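Long-range contacts in uncharacterized protein (Wolinella succinogenes, PDB 3JYG), which is of unknown function but belongs to the 6-pyruvoyl tetrahydropterin synthase family and carries a bound zinc ion: residues A8-F13 with Q43-V48; I47-S52 with S165-E170. All blocks are in the same frame, centred on the assembly; numbering follows the deposited sequence.

Contact 1: residues A8-F13 with Q43-V48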
ATOM      1  N   ALA A   8       4.120  10.429   1.526  1.00 17.39           N
ATOM      2  CA  ALA A   8       3.743   9.958   0.216  1.00 15.99           C
ATOM      3  C   ALA A   8       2.467  10.657  -0.202  1.00 17.35           C
ATOM      4  O   ALA A   8       1.534  10.806   0.620  1.00 16.33           O
ATOM      5  CB  ALA A   8       3.489   8.498   0.248  1.00 17.33           C
ATOM      6  N   LYS A   9       2.388  11.013  -1.479  1.00 16.46           N
ATOM      7  CA  LYS A   9       1.174  11.646  -1.959  1.00 17.63           C
ATOM      8  C   LYS A   9       0.812  11.106  -3.323  1.00 16.86           C
ATOM      9  O   LYS A   9       1.700  10.897  -4.149  1.00 15.77           O
ATOM     10  CB  LYS A   9       1.334  13.167  -1.988  1.00 17.80           C
ATOM     11  CG  LYS A   9       0.127  13.873  -2.607  1.00 22.57           C
ATOM     12  CD  LYS A   9      -0.242  15.218  -1.970  1.00 26.44           C
ATOM     13  CE  LYS A   9      -1.648  15.603  -2.452  1.00 29.95           C
ATOM     14  NZ  LYS A   9      -1.910  17.058  -2.268  1.00 30.39           N
ATOM     15  N   GLU A  10      -0.496  10.912  -3.518  1.00 16.62           N
ATOM     16  CA  GLU A  10      -1.132  10.342  -4.729  1.00 16.98           C
ATOM     17  C   GLU A  10      -1.626  11.433  -5.689  1.00 17.03           C
ATOM     18  O   GLU A  10      -2.104  12.511  -5.255  1.00 16.40           O
ATOM     19  CB  GLU A  10      -2.315   9.418  -4.354  1.00 15.84           C
ATOM     20  CG  GLU A  10      -1.964   8.388  -3.244  1.00 20.74           C
ATOM     21  CD  GLU A  10      -3.033   7.304  -3.011  1.00 24.87           C
ATOM     22  OE1 GLU A  10      -4.198   7.445  -3.462  1.00 25.94           O
ATOM     23  OE2 GLU A  10      -2.698   6.289  -2.371  1.00 31.48           O
ATOM     24  N   PHE A  11      -1.493  11.145  -6.985  1.00 16.61           N
ATOM     25  CA  PHE A  11      -1.952  12.043  -8.059  1.00 17.83           C
ATOM     26  C   PHE A  11      -2.594  11.198  -9.164  1.00 17.24           C
ATOM     27  O   PHE A  11      -1.974  10.257  -9.662  1.00 18.09           O
ATOM     28  CB  PHE A  11      -0.799  12.847  -8.632  1.00 16.15           C
ATOM     29  CG  PHE A  11       0.013  13.565  -7.601  1.00 16.40           C
ATOM     30  CD1 PHE A  11       1.073  12.918  -6.951  1.00 11.59           C
ATOM     31  CD2 PHE A  11      -0.281  14.887  -7.267  1.00 16.22           C
ATOM     32  CE1 PHE A  11       1.851  13.609  -6.005  1.00 18.18           C
ATOM     33  CE2 PHE A  11       0.496  15.575  -6.321  1.00 18.47           C
ATOM     34  CZ  PHE A  11       1.537  14.921  -5.684  1.00 12.42           C
ATOM     35  N   ASP A  12      -3.846  11.497  -9.494  1.00 17.81           N
ATOM     36  CA  ASP A  12      -4.624  10.694 -10.438  1.00 19.36           C
ATOM     37  C   ASP A  12      -4.790  11.393 -11.790  1.00 18.69           C
ATOM     38  O   ASP A  12      -4.823  12.615 -11.844  1.00 18.39           O
ATOM     39  CB  ASP A  12      -6.014  10.417  -9.830  1.00 21.33           C
ATOM     40  CG  ASP A  12      -5.922   9.736  -8.479  1.00 25.14           C
ATOM     41  OD1 ASP A  12      -6.446  10.278  -7.489  1.00 31.42           O
ATOM     42  OD2 ASP A  12      -5.286   8.678  -8.381  1.00 27.53           O
ATOM     43  N   PHE A  13      -4.873  10.615 -12.878  1.00 17.92           N
ATOM     44  CA  PHE A  13      -5.177  11.119 -14.226  1.00 17.95           C
ATOM     45  C   PHE A  13      -5.623   9.973 -15.114  1.00 17.71           C
ATOM     46  O   PHE A  13      -5.399   8.809 -14.802  1.00 19.08           O
ATOM     47  CB  PHE A  13      -4.010  11.891 -14.905  1.00 17.29           C
ATOM     48  CG  PHE A  13      -2.780  11.030 -15.270  1.00 18.75           C
ATOM     49  CD1 PHE A  13      -1.890  10.608 -14.279  1.00 18.88           C
ATOM     50  CD2 PHE A  13      -2.511  10.674 -16.604  1.00 16.16           C
ATOM     51  CE1 PHE A  13      -0.764   9.858 -14.577  1.00 17.14           C
ATOM     52  CE2 PHE A  13      -1.379   9.888 -16.921  1.00 17.02           C
ATOM     53  CZ  PHE A  13      -0.490   9.502 -15.906  1.00 17.87           C
ATOM     54  N   GLN A  43      -6.982   4.521 -16.025  1.00 18.26           N
ATOM     55  CA  GLN A  43      -6.911   5.449 -14.906  1.00 19.00           C
ATOM     56  C   GLN A  43      -5.541   5.220 -14.242  1.00 17.55           C
ATOM     57  O   GLN A  43      -5.266   4.139 -13.756  1.00 16.44           O
ATOM     58  CB  GLN A  43      -8.056   5.131 -13.920  1.00 19.69           C
ATOM     59  CG  GLN A  43      -8.101   5.948 -12.649  1.00 24.58           C
ATOM     60  CD  GLN A  43      -8.313   7.423 -12.895  1.00 29.00           C
ATOM     61  OE1 GLN A  43      -8.833   7.830 -13.942  1.00 31.08           O
ATOM     62  NE2 GLN A  43      -7.913   8.237 -11.929  1.00 28.17           N
ATOM     63  N   GLY A  44      -4.685   6.230 -14.273  1.00 17.21           N
ATOM     64  CA  GLY A  44      -3.338   6.136 -13.742  1.00 16.53           C
ATOM     65  C   GLY A  44      -3.278   6.752 -12.360  1.00 16.15           C
ATOM     66  O   GLY A  44      -3.989   7.724 -12.073  1.00 15.50           O
ATOM     67  N   LYS A  45      -2.455   6.190 -11.493  1.00 15.22           N
ATOM     68  CA  LYS A  45      -2.184   6.888 -10.235  1.00 15.73           C
ATOM     69  C   LYS A  45      -0.684   6.975  -9.979  1.00 14.89           C
ATOM     70  O   LYS A  45      -0.009   5.957  -9.992  1.00 14.38           O
ATOM     71  CB  LYS A  45      -2.909   6.193  -9.086  1.00 16.75           C
ATOM     72  CG  LYS A  45      -2.682   6.834  -7.705  1.00 19.94           C
ATOM     73  CD  LYS A  45      -3.289   5.907  -6.595  1.00 23.67           C
ATOM     74  CE  LYS A  45      -4.787   5.800  -6.694  1.00 26.23           C
ATOM     75  NZ  LYS A  45      -5.358   7.110  -6.179  1.00 28.67           N
ATOM     76  N   VAL A  46      -0.178   8.186  -9.784  1.00 14.31           N
ATOM     77  CA  VAL A  46       1.236   8.408  -9.424  1.00 14.49           C
ATOM     78  C   VAL A  46       1.338   8.508  -7.888  1.00 13.78           C
ATOM     79  O   VAL A  46       0.588   9.292  -7.272  1.00 13.31           O
ATOM     80  CB  VAL A  46       1.807   9.688 -10.033  1.00 15.41           C
ATOM     81  CG1 VAL A  46       3.359   9.705  -9.873  1.00 15.45           C
ATOM     82  CG2 VAL A  46       1.489   9.775 -11.533  1.00 14.31           C
ATOM     83  N   ILE A  47       2.256   7.758  -7.268  1.00 13.15           N
ATOM     84  CA  ILE A  47       2.538   7.959  -5.851  1.00 13.07           C
ATOM     85  C   ILE A  47       4.004   8.361  -5.648  1.00 14.58           C
ATOM     86  O   ILE A  47       4.909   7.575  -5.964  1.00 13.73           O
ATOM     87  CB  ILE A  47       2.252   6.695  -5.009  1.00 13.10           C
ATOM     88  CG1 ILE A  47       0.893   6.114  -5.390  1.00 15.23           C
ATOM     89  CG2 ILE A  47       2.328   7.070  -3.476  1.00 14.09           C
ATOM     90  CD1 ILE A  47       0.414   4.935  -4.541  1.00 17.40           C
ATOM     91  N   VAL A  48       4.217   9.561  -5.102  1.00 14.62           N
ATOM     92  CA  VAL A  48       5.576  10.119  -4.894  1.00 14.83           C
ATOM     93  C   VAL A  48       5.980   9.940  -3.425  1.00 14.91           C
ATOM     94  O   VAL A  48       5.226  10.341  -2.544  1.00 16.06           O
ATOM     95  CB  VAL A  48       5.592  11.637  -5.234  1.00 14.34           C
ATOM     96  CG1 VAL A  48       6.938  12.291  -4.865  1.00 11.70           C
ATOM     97  CG2 VAL A  48       5.261  11.841  -6.671  1.00 14.72           C
TER
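The F13 ring has CG2 of V46 at its edge, 3.8 Å from F13 CE1. The F11 ring has the carbonyl O of V46 at its edge, and V48 CG2 approaches F11 CE1 obliquely at 3.9 Å. F69 meets the F11 ring edge-to-face. Strands 8-13 and 43-48 form an antiparallel ladder in the main sheet of the 6-pyruvoyl tetrahydropterin synthase fold. F11, F13, V46 and V48 lie on the face covered by helices 67-77 and 141-155. F13 CG sits between its backbone N and carbonyl carbon (chi1 68°), and from there the ring reaches across to V46.

K9 with V48, F11 with V46, and F13 with G44 are hydrogen-bonded pairs, each with two backbone bonds. V46 N gives to F11 O at 2.7 Å. Between these pairs, E10 faces I47 and D12 faces K45.

E10, D12 and K45 form a salt-bridge network on the face opposite the two phenylalanines; I47 is on this face too. The K45 chain bends at its last two torsions, and this brings NZ between two carboxylates. K173 of the second subunit binds D12 OD1, so D12 is shared across the interface. K45 NZ meets E10 OE1 at 3.0 Å, from above the carboxylate plane. K45 NZ meets D12 OD2 at 2.7 Å, on its syn lone pair.

Contact 2: residues I47-S52 with S165-E170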
ATOM      1  N   ILE A  47       2.256   7.758  -7.268  1.00 13.15           N
ATOM      2  CA  ILE A  47       2.538   7.959  -5.851  1.00 13.07           C
ATOM      3  C   ILE A  47       4.004   8.361  -5.648  1.00 14.58           C
ATOM      4  O   ILE A  47       4.909   7.575  -5.964  1.00 13.73           O
ATOM      5  CB  ILE A  47       2.252   6.695  -5.009  1.00 13.10           C
ATOM      6  CG1 ILE A  47       0.893   6.114  -5.390  1.00 15.23           C
ATOM      7  CG2 ILE A  47       2.328   7.070  -3.476  1.00 14.09           C
ATOM      8  CD1 ILE A  47       0.414   4.935  -4.541  1.00 17.40           C
ATOM      9  N   VAL A  48       4.217   9.561  -5.102  1.00 14.62           N
ATOM     10  CA  VAL A  48       5.576  10.119  -4.894  1.00 14.83           C
ATOM     11  C   VAL A  48       5.980   9.940  -3.425  1.00 14.91           C
ATOM     12  O   VAL A  48       5.226  10.341  -2.544  1.00 16.06           O
ATOM     13  CB  VAL A  48       5.592  11.637  -5.234  1.00 14.34           C
ATOM     14  CG1 VAL A  48       6.938  12.291  -4.865  1.00 11.70           C
ATOM     15  CG2 VAL A  48       5.261  11.841  -6.671  1.00 14.72           C
ATOM     16  N   HIS A  49       7.129   9.323  -3.165  1.00 14.35           N
ATOM     17  CA  HIS A  49       7.606   9.137  -1.795  1.00 15.50           C
ATOM     18  C   HIS A  49       8.823  10.014  -1.565  1.00 14.98           C
ATOM     19  O   HIS A  49       9.792   9.962  -2.351  1.00 16.00           O
ATOM     20  CB  HIS A  49       7.947   7.664  -1.530  1.00 14.63           C
ATOM     21  CG  HIS A  49       6.796   6.735  -1.736  1.00 17.40           C
ATOM     22  ND1 HIS A  49       6.049   6.249  -0.692  1.00 15.41           N
ATOM     23  CD2 HIS A  49       6.273   6.196  -2.865  1.00 13.15           C
ATOM     24  CE1 HIS A  49       5.130   5.418  -1.168  1.00 18.06           C
ATOM     25  NE2 HIS A  49       5.235   5.388  -2.490  1.00 13.99           N
ATOM     26  N   LEU A  50       8.740  10.870  -0.543  1.00 14.13           N
ATOM     27  CA  LEU A  50       9.786  11.843  -0.279  1.00 13.79           C
ATOM     28  C   LEU A  50      10.308  11.461   1.089  1.00 15.16           C
ATOM     29  O   LEU A  50       9.529  10.944   1.895  1.00 14.81           O
ATOM     30  CB  LEU A  50       9.230  13.274  -0.249  1.00 13.43           C
ATOM     31  CG  LEU A  50       8.642  13.858  -1.550  1.00 13.66           C
ATOM     32  CD1 LEU A  50       8.348  15.358  -1.385  1.00 11.31           C
ATOM     33  CD2 LEU A  50       9.608  13.601  -2.755  1.00 11.72           C
ATOM     34  N   GLU A  51      11.596  11.716   1.345  1.00 15.04           N
ATOM     35  CA  GLU A  51      12.291  11.213   2.544  1.00 16.47           C
ATOM     36  C   GLU A  51      13.292  12.205   3.155  1.00 17.51           C
ATOM     37  O   GLU A  51      14.007  12.900   2.432  1.00 17.36           O
ATOM     38  CB  GLU A  51      13.003   9.883   2.158  1.00 16.24           C
ATOM     39  CG  GLU A  51      13.851   9.278   3.225  1.00 19.54           C
ATOM     40  CD  GLU A  51      14.514   7.979   2.811  1.00 25.47           C
ATOM     41  OE1 GLU A  51      13.819   6.958   2.707  1.00 25.50           O
ATOM     42  OE2 GLU A  51      15.750   7.971   2.625  1.00 30.35           O
ATOM     43  N   SER A  52      13.361  12.248   4.486  1.00 18.32           N
ATOM     44  CA  SER A  52      14.399  13.002   5.195  1.00 19.61           C
ATOM     45  C   SER A  52      14.821  12.213   6.431  1.00 20.46           C
ATOM     46  O   SER A  52      14.107  11.290   6.891  1.00 19.15           O
ATOM     47  CB  SER A  52      13.889  14.387   5.643  1.00 20.51           C
ATOM     48  OG  SER A  52      12.633  14.238   6.310  1.00 23.78           O
ATOM     49  N   SER A 165      11.211   6.991  -3.927  1.00 16.83           N
ATOM     50  CA  SER A 165      10.680   6.272  -5.092  1.00 16.59           C
ATOM     51  C   SER A 165       9.407   6.904  -5.650  1.00 15.37           C
ATOM     52  O   SER A 165       8.809   7.808  -5.040  1.00 15.88           O
ATOM     53  CB  SER A 165      10.400   4.808  -4.740  1.00 15.88           C
ATOM     54  OG  SER A 165       9.313   4.739  -3.784  1.00 18.95           O
ATOM     55  N   VAL A 166       8.994   6.411  -6.815  1.00 14.99           N
ATOM     56  CA  VAL A 166       7.713   6.787  -7.409  1.00 14.79           C
ATOM     57  C   VAL A 166       6.991   5.510  -7.797  1.00 14.61           C
ATOM     58  O   VAL A 166       7.600   4.593  -8.336  1.00 14.22           O
ATOM     59  CB  VAL A 166       7.966   7.579  -8.676  1.00 14.63           C
ATOM     60  CG1 VAL A 166       6.682   7.760  -9.497  1.00 14.78           C
ATOM     61  CG2 VAL A 166       8.579   8.908  -8.322  1.00 12.26           C
ATOM     62  N   GLU A 167       5.712   5.433  -7.486  1.00 14.10           N
ATOM     63  CA  GLU A 167       4.889   4.320  -7.927  1.00 13.94           C
ATOM     64  C   GLU A 167       3.976   4.810  -9.045  1.00 14.38           C
ATOM     65  O   GLU A 167       3.491   5.954  -9.034  1.00 13.61           O
ATOM     66  CB  GLU A 167       4.002   3.772  -6.794  1.00 14.96           C
ATOM     67  CG  GLU A 167       4.767   3.270  -5.572  1.00 17.05           C
ATOM     68  CD  GLU A 167       3.824   2.726  -4.504  1.00 23.81           C
ATOM     69  OE1 GLU A 167       3.757   3.349  -3.415  1.00 24.07           O
ATOM     70  OE2 GLU A 167       3.117   1.721  -4.788  1.00 24.45           O
ATOM     71  N   PHE A 168       3.737   3.938 -10.003  1.00 14.78           N
ATOM     72  CA  PHE A 168       2.711   4.218 -11.010  1.00 15.73           C
ATOM     73  C   PHE A 168       1.764   3.020 -11.151  1.00 16.55           C
ATOM     74  O   PHE A 168       2.194   1.909 -11.524  1.00 15.25           O
ATOM     75  CB  PHE A 168       3.327   4.673 -12.331  1.00 15.22           C
ATOM     76  CG  PHE A 168       2.294   5.081 -13.351  1.00 16.19           C
ATOM     77  CD1 PHE A 168       1.651   6.329 -13.256  1.00 20.35           C
ATOM     78  CD2 PHE A 168       1.908   4.194 -14.352  1.00 16.80           C
ATOM     79  CE1 PHE A 168       0.633   6.697 -14.187  1.00 18.66           C
ATOM     80  CE2 PHE A 168       0.876   4.553 -15.279  1.00 17.07           C
ATOM     81  CZ  PHE A 168       0.281   5.820 -15.206  1.00 16.71           C
ATOM     82  N   LEU A 169       0.498   3.249 -10.773  1.00 17.00           N
ATOM     83  CA  LEU A 169      -0.544   2.235 -10.859  1.00 19.72           C
ATOM     84  C   LEU A 169      -1.229   2.349 -12.235  1.00 21.20           C
ATOM     85  O   LEU A 169      -1.778   3.398 -12.613  1.00 20.68           O
ATOM     86  CB  LEU A 169      -1.553   2.359  -9.686  1.00 19.96           C
ATOM     87  CG  LEU A 169      -1.223   2.082  -8.207  1.00 20.41           C
ATOM     88  CD1 LEU A 169      -0.083   2.914  -7.714  1.00 22.38           C
ATOM     89  CD2 LEU A 169      -2.434   2.339  -7.271  1.00 26.79           C
ATOM     90  N   GLU A 170      -1.116   1.274 -13.008  1.00 22.70           N
ATOM     91  CA  GLU A 170      -1.693   1.183 -14.326  1.00 24.77           C
ATOM     92  C   GLU A 170      -3.194   0.782 -14.188  1.00 24.80           C
ATOM     93  O   GLU A 170      -4.059   1.202 -14.979  1.00 22.22           O
ATOM     94  CB  GLU A 170      -0.952   0.080 -15.067  1.00 26.79           C
ATOM     95  CG  GLU A 170      -1.416  -0.183 -16.449  1.00 30.77           C
ATOM     96  CD  GLU A 170      -0.801  -1.452 -16.981  1.00 36.93           C
ATOM     97  OE1 GLU A 170       0.467  -1.533 -17.004  1.00 40.54           O
ATOM     98  OE2 GLU A 170      -1.580  -2.350 -17.364  1.00 36.40           O
TER
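S165 meets H49 first. S165 O accepts a bond from H49 N at 2.9 Å, and the same O lies at the edge of the imidazole, in its plane. S165 OG comes obliquely to the ring, 3.5 Å from H49 CD2, and is also hydrogen-bonded to R177.

V166 stands opposite V48 as a non-hydrogen-bonded pair. Its CA makes a CA-H...O contact with I47 O. The V166 side chain lies on the other face from S165, against L149 and L152 of helix 141-155. Here strand 162-169 runs antiparallel to strand 40-52, as neighbours in the large mixed sheet of this 6-pyruvoyl tetrahydropterin synthase family protein.

E167 pairs with I47 through two backbone bonds. E167 N gives to I47 O at 2.7 Å, and I47 N gives to E167 O at 2.8 Å. I47 CB and E167 CB are 3.8 Å apart. The E167 side chain has CG anti to its carbonyl carbon (chi1 -59°) and is extended at the next torsion, which carries the carboxylate over to H49. There NE2 of H49 donates to E167 OE1 at 2.7 Å, on the anti lone pair. The imidazole and carboxylate planes are only 20° apart. The bond would tend to fix the rotation of the ring. R177 forms a weak, long ion pair with E167 OE1.

L169 ends the contact. L169 CD1 packs on I47 CD1 at 3.8 Å.

Strand 3-17 comes first in the chain. Contact 1 closes the loop from it to strand 40-52, with 29 residues between 8-13 and 43-48. Contact 2 then starts on the end of that second strand, sharing I47 and V48, and closes a much longer loop of 112 residues to 165-170. The two loops follow each other and overlap only at these shared residues. Strand 40-52 is therefore the middle of three antiparallel neighbours, bonded to strand 3-17 along one edge and to strand 162-169 along the other. The contacts also touch directly. F13 CZ packs on F168 CE1 at 3.5 Å, and A8 CB lies near the H49 ring.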